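Local coordinates for resiniferatoxin-binding, phosphotriesterase-related protein (Rhodobacter sphaeroides 2.4.1, PDB 3K2G) that probably hydrolyses phosphate esters at a two-zinc centre held in a TIM barrel of the phosphotriesterase family, at residues L32-L37 and E260-G265; A133-A138 and A154-A159; Y248-A253 and H293-R298; G14-V19 and R350-S355. All blocks are in the same frame, centred on the assembly; numbering follows the deposited sequence.

Interaction 1: residues L32-L37 and E260-G265. With ZN (zinc ion), chain I.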
loop_
_atom_site.group_PDB
_atom_site.type_symbol
_atom_site.label_atom_id
_atom_site.label_comp_id
_atom_site.label_asym_id
_atom_site.label_seq_id
_atom_site.Cartn_x
_atom_site.Cartn_y
_atom_site.Cartn_z
ATOM N N LEU B 32 -8.702 -10.601 -30.862
ATOM C CA LEU B 32 -7.404 -10.311 -30.272
ATOM C C LEU B 32 -7.005 -8.998 -30.951
ATOM O O LEU B 32 -6.735 -8.961 -32.154
ATOM C CB LEU B 32 -6.383 -11.414 -30.595
ATOM C CG LEU B 32 -6.490 -12.745 -29.847
ATOM C CD1 LEU B 32 -5.454 -13.731 -30.394
ATOM C CD2 LEU B 32 -6.254 -12.510 -28.363
HETATM N N MSE B 33 -6.992 -7.923 -30.168
HETATM C CA MSE B 33 -6.675 -6.588 -30.659
HETATM C C MSE B 33 -5.231 -6.305 -31.049
HETATM O O MSE B 33 -4.956 -5.313 -31.728
HETATM C CB MSE B 33 -7.085 -5.548 -29.614
HETATM C CG MSE B 33 -8.585 -5.272 -29.542
HETATM SE SE MSE B 33 -9.331 -4.576 -31.140
HETATM C CE MSE B 33 -8.102 -3.115 -31.389
ATOM N N HIS B 34 -4.304 -7.158 -30.639
ATOM C CA HIS B 34 -2.916 -6.869 -30.948
ATOM C C HIS B 34 -2.041 -8.109 -31.065
ATOM O O HIS B 34 -1.540 -8.628 -30.066
ATOM C CB HIS B 34 -2.381 -5.923 -29.868
ATOM C CG HIS B 34 -1.036 -5.348 -30.165
ATOM N ND1 HIS B 34 -0.787 -3.994 -30.120
ATOM C CD2 HIS B 34 0.146 -5.940 -30.463
ATOM C CE1 HIS B 34 0.491 -3.775 -30.377
ATOM N NE2 HIS B 34 1.078 -4.939 -30.587
ATOM N N GLU B 35 -1.852 -8.566 -32.296
ATOM C CA GLU B 35 -1.031 -9.747 -32.560
ATOM C C GLU B 35 -0.258 -9.569 -33.859
ATOM O O GLU B 35 -0.726 -8.899 -34.781
ATOM C CB GLU B 35 -1.907 -10.993 -32.713
ATOM C CG GLU B 35 -2.870 -11.268 -31.577
ATOM C CD GLU B 35 -2.170 -11.590 -30.266
ATOM O OE1 GLU B 35 -1.044 -12.130 -30.302
ATOM O OE2 GLU B 35 -2.759 -11.314 -29.197
ATOM N N HIS B 36 0.930 -10.161 -33.930
ATOM C CA HIS B 36 1.714 -10.094 -35.153
ATOM C C HIS B 36 1.680 -11.504 -35.715
ATOM O O HIS B 36 2.012 -12.462 -35.012
ATOM C CB HIS B 36 3.145 -9.666 -34.850
ATOM C CG HIS B 36 3.242 -8.293 -34.272
ATOM N ND1 HIS B 36 3.183 -7.155 -35.045
ATOM C CD2 HIS B 36 3.327 -7.874 -32.987
ATOM C CE1 HIS B 36 3.225 -6.093 -34.262
ATOM N NE2 HIS B 36 3.311 -6.503 -33.010
ATOM N N LEU B 37 1.258 -11.631 -36.972
ATOM C CA LEU B 37 1.166 -12.937 -37.611
ATOM C C LEU B 37 2.439 -13.270 -38.374
ATOM O O LEU B 37 2.787 -14.437 -38.541
ATOM C CB LEU B 37 -0.049 -12.968 -38.534
ATOM C CG LEU B 37 -1.325 -12.623 -37.758
ATOM C CD1 LEU B 37 -2.538 -12.744 -38.660
ATOM C CD2 LEU B 37 -1.454 -13.552 -36.560
ATOM N N GLU B 260 -4.598 -0.934 -23.477
ATOM C CA GLU B 260 -4.382 -2.272 -23.994
ATOM C C GLU B 260 -3.362 -3.112 -23.238
ATOM O O GLU B 260 -2.166 -2.825 -23.251
ATOM C CB GLU B 260 -3.991 -2.188 -25.472
ATOM C CG GLU B 260 -3.960 -3.530 -26.175
ATOM C CD GLU B 260 -3.771 -3.386 -27.675
ATOM O OE1 GLU B 260 -2.628 -3.159 -28.131
ATOM O OE2 GLU B 260 -4.780 -3.486 -28.397
ATOM N N PHE B 261 -3.852 -4.144 -22.560
ATOM C CA PHE B 261 -2.988 -5.072 -21.843
ATOM C C PHE B 261 -2.725 -6.190 -22.850
ATOM O O PHE B 261 -3.287 -7.277 -22.773
ATOM C CB PHE B 261 -3.700 -5.587 -20.591
ATOM C CG PHE B 261 -3.826 -4.544 -19.515
ATOM C CD1 PHE B 261 -2.829 -4.388 -18.556
ATOM C CD2 PHE B 261 -4.914 -3.678 -19.496
ATOM C CE1 PHE B 261 -2.910 -3.379 -17.597
ATOM C CE2 PHE B 261 -5.005 -2.667 -18.545
ATOM C CZ PHE B 261 -4.005 -2.517 -17.591
ATOM N N ASP B 262 -1.872 -5.868 -23.817
ATOM C CA ASP B 262 -1.500 -6.772 -24.897
ATOM C C ASP B 262 -0.298 -7.660 -24.597
ATOM O O ASP B 262 0.252 -8.266 -25.509
ATOM C CB ASP B 262 -1.203 -5.957 -26.161
ATOM C CG ASP B 262 -0.404 -4.693 -25.869
ATOM O OD1 ASP B 262 0.613 -4.775 -25.145
ATOM O OD2 ASP B 262 -0.793 -3.616 -26.370
HETATM N N MSE B 263 0.113 -7.743 -23.338
HETATM C CA MSE B 263 1.272 -8.565 -23.001
HETATM C C MSE B 263 0.932 -9.765 -22.129
HETATM O O MSE B 263 1.802 -10.339 -21.467
HETATM C CB MSE B 263 2.342 -7.698 -22.339
HETATM C CG MSE B 263 2.963 -6.711 -23.319
HETATM SE SE MSE B 263 3.881 -5.188 -22.571
HETATM C CE MSE B 263 5.206 -6.137 -21.499
ATOM N N ILE B 264 -0.340 -10.145 -22.150
ATOM C CA ILE B 264 -0.811 -11.287 -21.382
ATOM C C ILE B 264 -0.029 -12.538 -21.747
ATOM O O ILE B 264 0.027 -12.921 -22.918
ATOM C CB ILE B 264 -2.283 -11.590 -21.673
ATOM C CG1 ILE B 264 -3.147 -10.377 -21.317
ATOM C CG2 ILE B 264 -2.703 -12.853 -20.928
ATOM C CD1 ILE B 264 -3.044 -9.945 -19.879
ATOM N N GLY B 265 0.553 -13.182 -20.745
ATOM C CA GLY B 265 1.306 -14.396 -20.999
ATOM C C GLY B 265 2.792 -14.159 -21.177
ATOM O O GLY B 265 3.586 -15.098 -21.049
HETATM ZN ZN ZN I . 3.199 -5.325 -31.191
HETATM O O HOH W 1 4.618 -4.518 -30.104
#
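His34, on the loop after strand 31-32, reaches Glu260 and Asp262 at the end of strand 258-261; its ring sits between a zinc ion and Glu260, with Asp262 packed over one face. CG is anti to the backbone N (chi1 -170°), a torsion that carries the ring toward Glu260 while NE2 faces the zinc. His34 CB already touches Glu260 OE1 at 3.3 Å, and His34 CG lies 4.1 Å from Asp262 CB. Next, ND1 donates its N-H to Glu260 OE1 at 2.8 Å in a weak, bent bond (125° at the hydrogen); the ring and this carboxylate stand almost perpendicular. Asp262 instead places CG above the imidazole, toward the rim, and its OD2 is 2.6 Å from Glu260 OE1. At the tip, His34 NE2 binds zinc at 2.2 Å. His36 NE2, water 1, Glu177 and Asp304 complete the metal's shell, while Asp262 OD1 bonds to His238, a ligand of the second zinc. Met33 CB covers Glu260 OE2 at 3.3 Å, and this buried oxygen has no hydrogen-bonding partner. Because ND1 serves as the donor, NE2 keeps its lone pair for the metal; Glu260, in the second shell, may help to hold the ring's rotation.

Interaction 2: residues A133-A138 and A154-A159. With DTV ((2S,3S)-1,4-dimercaptobutane-2,3-diol), chain K.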
loop_
_atom_site.group_PDB
_atom_site.type_symbol
_atom_site.label_atom_id
_atom_site.label_comp_id
_atom_site.label_asym_id
_atom_site.label_seq_id
_atom_site.Cartn_x
_atom_site.Cartn_y
_atom_site.Cartn_z
ATOM N N ALA B 133 -1.150 0.277 -40.062
ATOM C CA ALA B 133 -0.343 1.122 -40.929
ATOM C C ALA B 133 0.467 2.155 -40.151
ATOM O O ALA B 133 0.351 2.263 -38.930
ATOM C CB ALA B 133 -1.243 1.823 -41.935
ATOM N N GLY B 134 1.279 2.921 -40.872
ATOM C CA GLY B 134 2.101 3.936 -40.239
ATOM C C GLY B 134 3.523 3.469 -39.988
ATOM O O GLY B 134 3.925 2.392 -40.437
ATOM N N TYR B 135 4.282 4.281 -39.261
ATOM C CA TYR B 135 5.668 3.971 -38.944
ATOM C C TYR B 135 5.862 3.585 -37.484
ATOM O O TYR B 135 5.134 4.040 -36.602
ATOM C CB TYR B 135 6.551 5.164 -39.305
ATOM C CG TYR B 135 6.613 5.393 -40.800
ATOM C CD1 TYR B 135 7.439 4.611 -41.612
ATOM C CD2 TYR B 135 5.803 6.347 -41.413
ATOM C CE1 TYR B 135 7.455 4.772 -42.997
ATOM C CE2 TYR B 135 5.808 6.515 -42.795
ATOM C CZ TYR B 135 6.635 5.724 -43.582
ATOM O OH TYR B 135 6.627 5.883 -44.951
ATOM N N TYR B 136 6.864 2.745 -37.246
ATOM C CA TYR B 136 7.177 2.253 -35.916
ATOM C C TYR B 136 8.296 3.069 -35.272
ATOM O O TYR B 136 8.500 4.235 -35.615
ATOM C CB TYR B 136 7.570 0.778 -36.025
ATOM C CG TYR B 136 7.445 -0.003 -34.746
ATOM C CD1 TYR B 136 6.335 0.158 -33.915
ATOM C CD2 TYR B 136 8.409 -0.945 -34.388
ATOM C CE1 TYR B 136 6.187 -0.602 -32.762
ATOM C CE2 TYR B 136 8.267 -1.711 -33.239
ATOM C CZ TYR B 136 7.152 -1.537 -32.431
ATOM O OH TYR B 136 6.980 -2.313 -31.309
ATOM N N LEU B 137 9.018 2.460 -34.337
ATOM C CA LEU B 137 10.100 3.151 -33.649
ATOM C C LEU B 137 11.180 3.640 -34.613
ATOM O O LEU B 137 11.395 3.058 -35.679
ATOM C CB LEU B 137 10.710 2.237 -32.580
ATOM C CG LEU B 137 9.750 1.817 -31.457
ATOM C CD1 LEU B 137 10.422 0.790 -30.557
ATOM C CD2 LEU B 137 9.326 3.038 -30.656
ATOM N N ALA B 138 11.850 4.719 -34.222
ATOM C CA ALA B 138 12.908 5.335 -35.018
ATOM C C ALA B 138 13.872 4.352 -35.694
ATOM O O ALA B 138 13.961 4.303 -36.924
ATOM C CB ALA B 138 13.691 6.315 -34.148
ATOM N N ALA B 154 0.648 11.324 -43.260
ATOM C CA ALA B 154 -0.806 11.241 -43.165
ATOM C C ALA B 154 -1.352 10.855 -44.537
ATOM O O ALA B 154 -2.242 10.013 -44.646
ATOM C CB ALA B 154 -1.384 12.580 -42.719
ATOM N N ASP B 155 -0.804 11.468 -45.588
ATOM C CA ASP B 155 -1.242 11.169 -46.948
ATOM C C ASP B 155 -1.044 9.686 -47.285
ATOM O O ASP B 155 -1.902 9.067 -47.916
ATOM C CB ASP B 155 -0.487 12.033 -47.974
ATOM C CG ASP B 155 -0.859 13.506 -47.894
ATOM O OD1 ASP B 155 -1.963 13.823 -47.406
ATOM O OD2 ASP B 155 -0.051 14.353 -48.338
ATOM N N GLU B 156 0.079 9.111 -46.862
ATOM C CA GLU B 156 0.342 7.700 -47.146
ATOM C C GLU B 156 -0.710 6.827 -46.494
ATOM O O GLU B 156 -1.207 5.878 -47.099
ATOM C CB GLU B 156 1.724 7.272 -46.629
ATOM C CG GLU B 156 2.880 8.096 -47.175
ATOM C CD GLU B 156 4.243 7.547 -46.780
ATOM O OE1 GLU B 156 4.411 7.113 -45.617
ATOM O OE2 GLU B 156 5.151 7.562 -47.639
ATOM N N ILE B 157 -1.036 7.151 -45.246
ATOM C CA ILE B 157 -2.022 6.393 -44.486
ATOM C C ILE B 157 -3.418 6.510 -45.096
ATOM O O ILE B 157 -4.163 5.529 -45.168
ATOM C CB ILE B 157 -2.042 6.856 -43.007
ATOM C CG1 ILE B 157 -0.711 6.489 -42.343
ATOM C CG2 ILE B 157 -3.205 6.209 -42.262
ATOM C CD1 ILE B 157 -0.534 7.031 -40.939
ATOM N N VAL B 158 -3.769 7.711 -45.538
ATOM C CA VAL B 158 -5.077 7.936 -46.151
ATOM C C VAL B 158 -5.208 7.104 -47.428
ATOM O O VAL B 158 -6.272 6.559 -47.721
ATOM C CB VAL B 158 -5.277 9.427 -46.510
ATOM C CG1 VAL B 158 -6.556 9.608 -47.323
ATOM C CG2 VAL B 158 -5.334 10.261 -45.246
ATOM N N ALA B 159 -4.120 7.016 -48.186
ATOM C CA ALA B 159 -4.114 6.259 -49.432
ATOM C C ALA B 159 -4.327 4.763 -49.204
ATOM O O ALA B 159 -4.952 4.089 -50.020
ATOM C CB ALA B 159 -2.802 6.501 -50.181
HETATM S S1 DTV K . 10.597 -2.417 -28.307
HETATM C C1 DTV K . 9.725 -2.923 -29.870
HETATM C C2 DTV K . 10.215 -4.255 -30.438
HETATM O O2 DTV K . 9.975 -5.263 -29.467
HETATM C C3 DTV K . 9.461 -4.602 -31.734
HETATM O O3 DTV K . 8.088 -4.741 -31.455
HETATM C C4 DTV K . 9.947 -5.909 -32.361
HETATM S S4 DTV K . 9.927 -5.852 -34.172
#
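Gly134 and Ile157 form the nearest backbone approach of loop 133-138 to helix 150-162, CA to CA 6.4 Å, with Gly134 at a positive phi of 98°, where a CB would be jammed against the preceding carbonyl oxygen. Ile157 lays its CD1 methyl against Gly134 CA at 4.1 Å. Beside it, the extended chain of Glu156 meets Tyr135 almost at a right angle. Tyr135 OH donates to Glu156 OE1 at 2.6 Å, OE1 accepting through its syn lone pair, and the oxygen sits at the ring edge, 3.2 Å from Tyr135 CE2. In this TIM barrel the loop leaves the C-terminal end of strand 128-131 for the active-site mouth, and helix 150-162 returns along the outside. Glu156 also has a long, weak ion pair with Arg109. Farther along the loop, Tyr136 points into the site: it is a ligand of one zinc, and its OH shares a 2.7 Å hydrogen bond with O3 of the bound dimercaptobutanediol, whose C3 lies in plane at the ring edge. Leu137 CG covers one face of that ring, and Leu137 CD1 touches ligand C1 at 3.8 Å.

Interaction 3: residues Y248-A253 and H293-R298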
loop_
_atom_site.group_PDB
_atom_site.type_symbol
_atom_site.label_atom_id
_atom_site.label_comp_id
_atom_site.label_asym_id
_atom_site.label_seq_id
_atom_site.Cartn_x
_atom_site.Cartn_y
_atom_site.Cartn_z
ATOM N N TYR B 248 -2.068 6.595 -12.800
ATOM C CA TYR B 248 -1.643 6.781 -14.181
ATOM C C TYR B 248 -2.618 6.084 -15.129
ATOM O O TYR B 248 -3.176 6.709 -16.026
ATOM C CB TYR B 248 -0.239 6.198 -14.353
ATOM C CG TYR B 248 0.299 6.153 -15.769
ATOM C CD1 TYR B 248 0.672 7.320 -16.438
ATOM C CD2 TYR B 248 0.528 4.929 -16.402
ATOM C CE1 TYR B 248 1.271 7.268 -17.696
ATOM C CE2 TYR B 248 1.127 4.866 -17.663
ATOM C CZ TYR B 248 1.499 6.039 -18.301
ATOM O OH TYR B 248 2.119 5.981 -19.530
ATOM N N GLN B 249 -2.845 4.791 -14.916
ATOM C CA GLN B 249 -3.742 4.050 -15.795
ATOM C C GLN B 249 -5.177 4.559 -15.801
ATOM O O GLN B 249 -5.780 4.695 -16.867
ATOM C CB GLN B 249 -3.727 2.558 -15.449
ATOM C CG GLN B 249 -2.336 1.937 -15.548
ATOM C CD GLN B 249 -2.363 0.422 -15.675
ATOM O OE1 GLN B 249 -3.167 -0.250 -15.035
ATOM N NE2 GLN B 249 -1.457 -0.123 -16.497
ATOM N N ALA B 250 -5.725 4.839 -14.621
ATOM C CA ALA B 250 -7.102 5.315 -14.529
ATOM C C ALA B 250 -7.289 6.686 -15.172
ATOM O O ALA B 250 -8.294 6.931 -15.840
ATOM C CB ALA B 250 -7.552 5.355 -13.055
ATOM N N THR B 251 -6.323 7.580 -14.985
ATOM C CA THR B 251 -6.446 8.914 -15.556
ATOM C C THR B 251 -6.380 8.891 -17.078
ATOM O O THR B 251 -6.941 9.762 -17.748
ATOM C CB THR B 251 -5.376 9.866 -14.990
ATOM O OG1 THR B 251 -4.078 9.290 -15.153
ATOM C CG2 THR B 251 -5.647 10.131 -13.512
ATOM N N LEU B 252 -5.692 7.887 -17.622
ATOM C CA LEU B 252 -5.591 7.731 -19.065
ATOM C C LEU B 252 -6.930 7.228 -19.561
ATOM O O LEU B 252 -7.429 7.685 -20.590
ATOM C CB LEU B 252 -4.504 6.718 -19.422
ATOM C CG LEU B 252 -3.082 7.212 -19.159
ATOM C CD1 LEU B 252 -2.115 6.028 -19.220
ATOM C CD2 LEU B 252 -2.719 8.281 -20.186
ATOM N N ALA B 253 -7.517 6.292 -18.819
ATOM C CA ALA B 253 -8.808 5.736 -19.192
ATOM C C ALA B 253 -9.865 6.836 -19.162
ATOM O O ALA B 253 -10.713 6.914 -20.051
ATOM C CB ALA B 253 -9.193 4.609 -18.238
ATOM N N HIS B 293 -13.222 1.049 -10.825
ATOM C CA HIS B 293 -13.345 2.488 -10.964
ATOM C C HIS B 293 -14.223 2.921 -12.136
ATOM O O HIS B 293 -14.325 4.109 -12.429
ATOM C CB HIS B 293 -11.959 3.113 -11.065
ATOM C CG HIS B 293 -11.123 2.901 -9.841
ATOM N ND1 HIS B 293 -11.514 3.331 -8.590
ATOM C CD2 HIS B 293 -9.921 2.301 -9.675
ATOM C CE1 HIS B 293 -10.587 3.005 -7.706
ATOM N NE2 HIS B 293 -9.610 2.379 -8.339
ATOM N N GLY B 294 -14.845 1.953 -12.804
ATOM C CA GLY B 294 -15.734 2.261 -13.913
ATOM C C GLY B 294 -15.113 2.397 -15.294
ATOM O O GLY B 294 -15.699 3.031 -16.176
ATOM N N TYR B 295 -13.946 1.799 -15.504
ATOM C CA TYR B 295 -13.286 1.897 -16.800
ATOM C C TYR B 295 -13.200 0.579 -17.560
ATOM O O TYR B 295 -12.327 0.407 -18.408
ATOM C CB TYR B 295 -11.887 2.473 -16.618
ATOM C CG TYR B 295 -11.906 3.834 -15.975
ATOM C CD1 TYR B 295 -12.450 4.930 -16.640
ATOM C CD2 TYR B 295 -11.424 4.019 -14.683
ATOM C CE1 TYR B 295 -12.516 6.180 -16.026
ATOM C CE2 TYR B 295 -11.485 5.259 -14.063
ATOM C CZ TYR B 295 -12.032 6.332 -14.737
ATOM O OH TYR B 295 -12.105 7.554 -14.113
ATOM N N LEU B 296 -14.114 -0.341 -17.270
ATOM C CA LEU B 296 -14.116 -1.640 -17.935
ATOM C C LEU B 296 -14.239 -1.549 -19.454
ATOM O O LEU B 296 -13.612 -2.327 -20.174
ATOM C CB LEU B 296 -15.250 -2.521 -17.397
ATOM C CG LEU B 296 -15.434 -3.896 -18.057
ATOM C CD1 LEU B 296 -14.182 -4.739 -17.851
ATOM C CD2 LEU B 296 -16.659 -4.598 -17.463
ATOM N N ASP B 297 -15.036 -0.608 -19.952
ATOM C CA ASP B 297 -15.213 -0.508 -21.394
ATOM C C ASP B 297 -14.013 0.048 -22.138
ATOM O O ASP B 297 -14.068 0.225 -23.353
ATOM C CB ASP B 297 -16.456 0.322 -21.751
ATOM C CG ASP B 297 -16.370 1.758 -21.273
ATOM O OD1 ASP B 297 -15.266 2.351 -21.280
ATOM O OD2 ASP B 297 -17.431 2.307 -20.905
ATOM N N ARG B 298 -12.931 0.323 -21.416
ATOM C CA ARG B 298 -11.727 0.860 -22.036
ATOM C C ARG B 298 -10.585 -0.165 -22.017
ATOM O O ARG B 298 -9.486 0.104 -22.511
ATOM C CB ARG B 298 -11.287 2.122 -21.293
ATOM C CG ARG B 298 -11.133 3.359 -22.176
ATOM C CD ARG B 298 -12.441 4.104 -22.392
ATOM N NE ARG B 298 -13.402 3.363 -23.199
ATOM C CZ ARG B 298 -13.567 3.517 -24.511
ATOM N NH1 ARG B 298 -14.473 2.790 -25.144
ATOM N NH2 ARG B 298 -12.836 4.400 -25.186
#
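The ring of Tyr295 lies against the C-terminal half of helix 246-255, with the carbonyl oxygen of Ala250 over one face, 3.9 Å above the plane and offset toward the rim near CZ. Ala253 CB approaches the same ring obliquely, 3.6 Å from Tyr295 CG, and Ala250 CB meets Tyr295 CE2 at 4.1 Å. CG of the tyrosine stands anti to its carbonyl carbon (chi1 -59°), which swings the ring toward the helix and lets its hydroxyl bond to Gln254. Thr251 of the second subunit packs on Tyr295 as well, placing this ring at a subunit interface. In the TIM barrel, helix 280-292 ends in a Schellman motif at Gly294, and the chain then turns through 295-298 into strand 299-301. The contact therefore joins one barrel helix to the turn that follows the next, on the side remote from the zinc site. At the end of that turn, bends at chi2 and chi3 turn the chain of Arg298 back, bringing NE to Asp297 and passing CD by Ala253 O at 4.0 Å. Arg298 NE forms a salt bridge with Asp297 OD1 at 2.9 Å, striking the carboxylate from 39° out of its plane. Arg298 NH2 bonds to the carbonyls of Gly256 and Arg232, and the guanidinium makes a cation-pi contact with Phe258.

Interaction 4: residues G14-V19 and R350-S355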
loop_
_atom_site.group_PDB
_atom_site.type_symbol
_atom_site.label_atom_id
_atom_site.label_comp_id
_atom_site.label_asym_id
_atom_site.label_seq_id
_atom_site.Cartn_x
_atom_site.Cartn_y
_atom_site.Cartn_z
ATOM N N GLY B 14 -20.115 1.772 -38.809
ATOM C CA GLY B 14 -20.787 0.566 -38.368
ATOM C C GLY B 14 -20.180 -0.632 -39.067
ATOM O O GLY B 14 -20.672 -1.757 -38.947
ATOM N N ARG B 15 -19.104 -0.387 -39.808
ATOM C CA ARG B 15 -18.403 -1.447 -40.526
ATOM C C ARG B 15 -16.924 -1.440 -40.131
ATOM O O ARG B 15 -16.447 -0.483 -39.526
ATOM C CB ARG B 15 -18.539 -1.238 -42.038
ATOM C CG ARG B 15 -19.983 -1.240 -42.545
ATOM C CD ARG B 15 -20.037 -1.084 -44.066
ATOM N NE ARG B 15 -19.649 0.253 -44.507
ATOM C CZ ARG B 15 -20.450 1.319 -44.470
ATOM N NH1 ARG B 15 -21.691 1.205 -44.013
ATOM N NH2 ARG B 15 -20.009 2.500 -44.889
ATOM N N ILE B 16 -16.211 -2.510 -40.473
ATOM C CA ILE B 16 -14.786 -2.624 -40.165
ATOM C C ILE B 16 -14.043 -3.154 -41.380
ATOM O O ILE B 16 -14.466 -4.124 -42.004
ATOM C CB ILE B 16 -14.554 -3.561 -38.964
ATOM C CG1 ILE B 16 -15.274 -2.989 -37.740
ATOM C CG2 ILE B 16 -13.047 -3.712 -38.685
ATOM C CD1 ILE B 16 -15.283 -3.905 -36.540
HETATM N N MSE B 17 -12.936 -2.506 -41.720
HETATM C CA MSE B 17 -12.155 -2.908 -42.879
HETATM C C MSE B 17 -11.133 -4.006 -42.610
HETATM O O MSE B 17 -10.142 -3.774 -41.927
HETATM C CB MSE B 17 -11.423 -1.702 -43.459
HETATM C CG MSE B 17 -10.648 -2.012 -44.741
HETATM SE SE MSE B 17 -11.765 -2.519 -46.263
HETATM C CE MSE B 17 -12.328 -0.708 -46.771
ATOM N N THR B 18 -11.376 -5.194 -43.155
ATOM C CA THR B 18 -10.441 -6.306 -42.997
ATOM C C THR B 18 -9.684 -6.443 -44.318
ATOM O O THR B 18 -10.042 -5.803 -45.312
ATOM C CB THR B 18 -11.158 -7.642 -42.722
ATOM O OG1 THR B 18 -11.825 -8.083 -43.909
ATOM C CG2 THR B 18 -12.169 -7.487 -41.610
ATOM N N VAL B 19 -8.648 -7.276 -44.332
ATOM C CA VAL B 19 -7.853 -7.483 -45.539
ATOM C C VAL B 19 -8.681 -8.065 -46.678
ATOM O O VAL B 19 -8.256 -8.050 -47.832
ATOM C CB VAL B 19 -6.674 -8.433 -45.277
ATOM C CG1 VAL B 19 -5.714 -7.799 -44.287
ATOM C CG2 VAL B 19 -7.196 -9.765 -44.759
ATOM N N ARG B 350 -16.105 -1.722 -29.790
ATOM C CA ARG B 350 -16.116 -0.311 -29.404
ATOM C C ARG B 350 -14.945 0.438 -30.032
ATOM O O ARG B 350 -15.051 1.617 -30.352
ATOM C CB ARG B 350 -16.044 -0.158 -27.879
ATOM C CG ARG B 350 -17.322 -0.532 -27.145
ATOM C CD ARG B 350 -17.186 -0.268 -25.651
ATOM N NE ARG B 350 -18.485 -0.254 -24.982
ATOM C CZ ARG B 350 -18.898 -1.174 -24.115
ATOM N NH1 ARG B 350 -18.114 -2.197 -23.802
ATOM N NH2 ARG B 350 -20.100 -1.063 -23.555
ATOM N N VAL B 351 -13.815 -0.241 -30.190
ATOM C CA VAL B 351 -12.656 0.402 -30.787
ATOM C C VAL B 351 -12.968 0.885 -32.202
ATOM O O VAL B 351 -12.581 1.988 -32.595
ATOM C CB VAL B 351 -11.448 -0.566 -30.861
ATOM C CG1 VAL B 351 -10.296 0.092 -31.625
ATOM C CG2 VAL B 351 -11.010 -0.952 -29.449
ATOM N N PHE B 352 -13.686 0.053 -32.948
ATOM C CA PHE B 352 -14.026 0.335 -34.336
ATOM C C PHE B 352 -15.396 0.960 -34.566
ATOM O O PHE B 352 -15.674 1.447 -35.659
ATOM C CB PHE B 352 -13.967 -0.962 -35.138
ATOM C CG PHE B 352 -12.608 -1.588 -35.182
ATOM C CD1 PHE B 352 -11.668 -1.167 -36.118
ATOM C CD2 PHE B 352 -12.274 -2.622 -34.311
ATOM C CE1 PHE B 352 -10.413 -1.762 -36.190
ATOM C CE2 PHE B 352 -11.017 -3.228 -34.371
ATOM C CZ PHE B 352 -10.084 -2.799 -35.317
ATOM N N ASP B 353 -16.244 0.947 -33.545
ATOM C CA ASP B 353 -17.603 1.452 -33.696
ATOM C C ASP B 353 -18.021 2.426 -32.605
ATOM O O ASP B 353 -18.268 2.024 -31.469
ATOM C CB ASP B 353 -18.563 0.264 -33.706
ATOM C CG ASP B 353 -19.928 0.620 -34.239
ATOM O OD1 ASP B 353 -20.424 1.719 -33.914
ATOM O OD2 ASP B 353 -20.504 -0.208 -34.975
ATOM N N ALA B 354 -18.123 3.705 -32.952
ATOM C CA ALA B 354 -18.515 4.716 -31.981
ATOM C C ALA B 354 -19.984 4.622 -31.562
ATOM O O ALA B 354 -20.382 5.236 -30.575
ATOM C CB ALA B 354 -18.225 6.108 -32.533
ATOM N N SER B 355 -20.794 3.859 -32.295
ATOM C CA SER B 355 -22.213 3.752 -31.949
ATOM C C SER B 355 -22.476 2.816 -30.779
ATOM O O SER B 355 -23.591 2.764 -30.259
ATOM C CB SER B 355 -23.032 3.275 -33.147
ATOM O OG SER B 355 -22.860 1.887 -33.352
HETATM O O HOH W 2 -17.751 1.173 -37.403
#
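Phe352 and Ile16 bury the most surface here, and they meet with their side chains at about a right angle. Ile16 CG2 rests over one face of the phenyl ring, 4.1 Å from its centroid and 20° off the normal, a CH-pi contact; Val351 CG1 lies over the opposite face. The isoleucine's other branch runs along the base of the ring, with Ile16 CD1 3.5 Å from Phe352 CB. Asp353, the first residue past helix 337-352, follows with a smaller share. Its CG is anti to the backbone N (chi1 -164°), which carries OD2 to within 3.5 Å of Gly14 CA and into a hydrogen bond with Ser25. Asp353 OD1 is gripped twice: Ser355 N reaches it at 2.7 Å in an Asx turn, and Ser355 OG donates at 2.5 Å. Between the backbones sits water 2, which accepts from Gly14 N at 2.8 Å and lies 2.7 Å from Phe352 O. Ile16 also packs on Val130 of strand 128-131, and Phe352 on Pro205, just before strand 206-208. The arrangement is that of an N-terminal beta hairpin, strands 15-18 and 21-24, packed against the C-terminal end of the last helix of a TIM barrel, away from the metal site.

Interaction 1 lies deepest, its centre about 6 Å from the centre of the chain, and is polar and metal-linked; the centres of the other three lie 15 to 19 Å out. All four are largely buried, and only interaction 4 has an exposed residue among those that touch. Interaction 2 pairs a hydrogen bond with light apolar contact and extends from an outer helix to the ligand pocket. Interactions 3 and 4 have no direct hydrogen bonds across their segments: a tyrosine on alanines near a second subunit, and an isoleucine on a phenylalanine. Helix 246-255 of interaction 3 leads into strand 258-261 of interaction 1. Met33 of interaction 1 packs on Phe352 of interaction 4, whose Arg350 touches Asp297 of interaction 3.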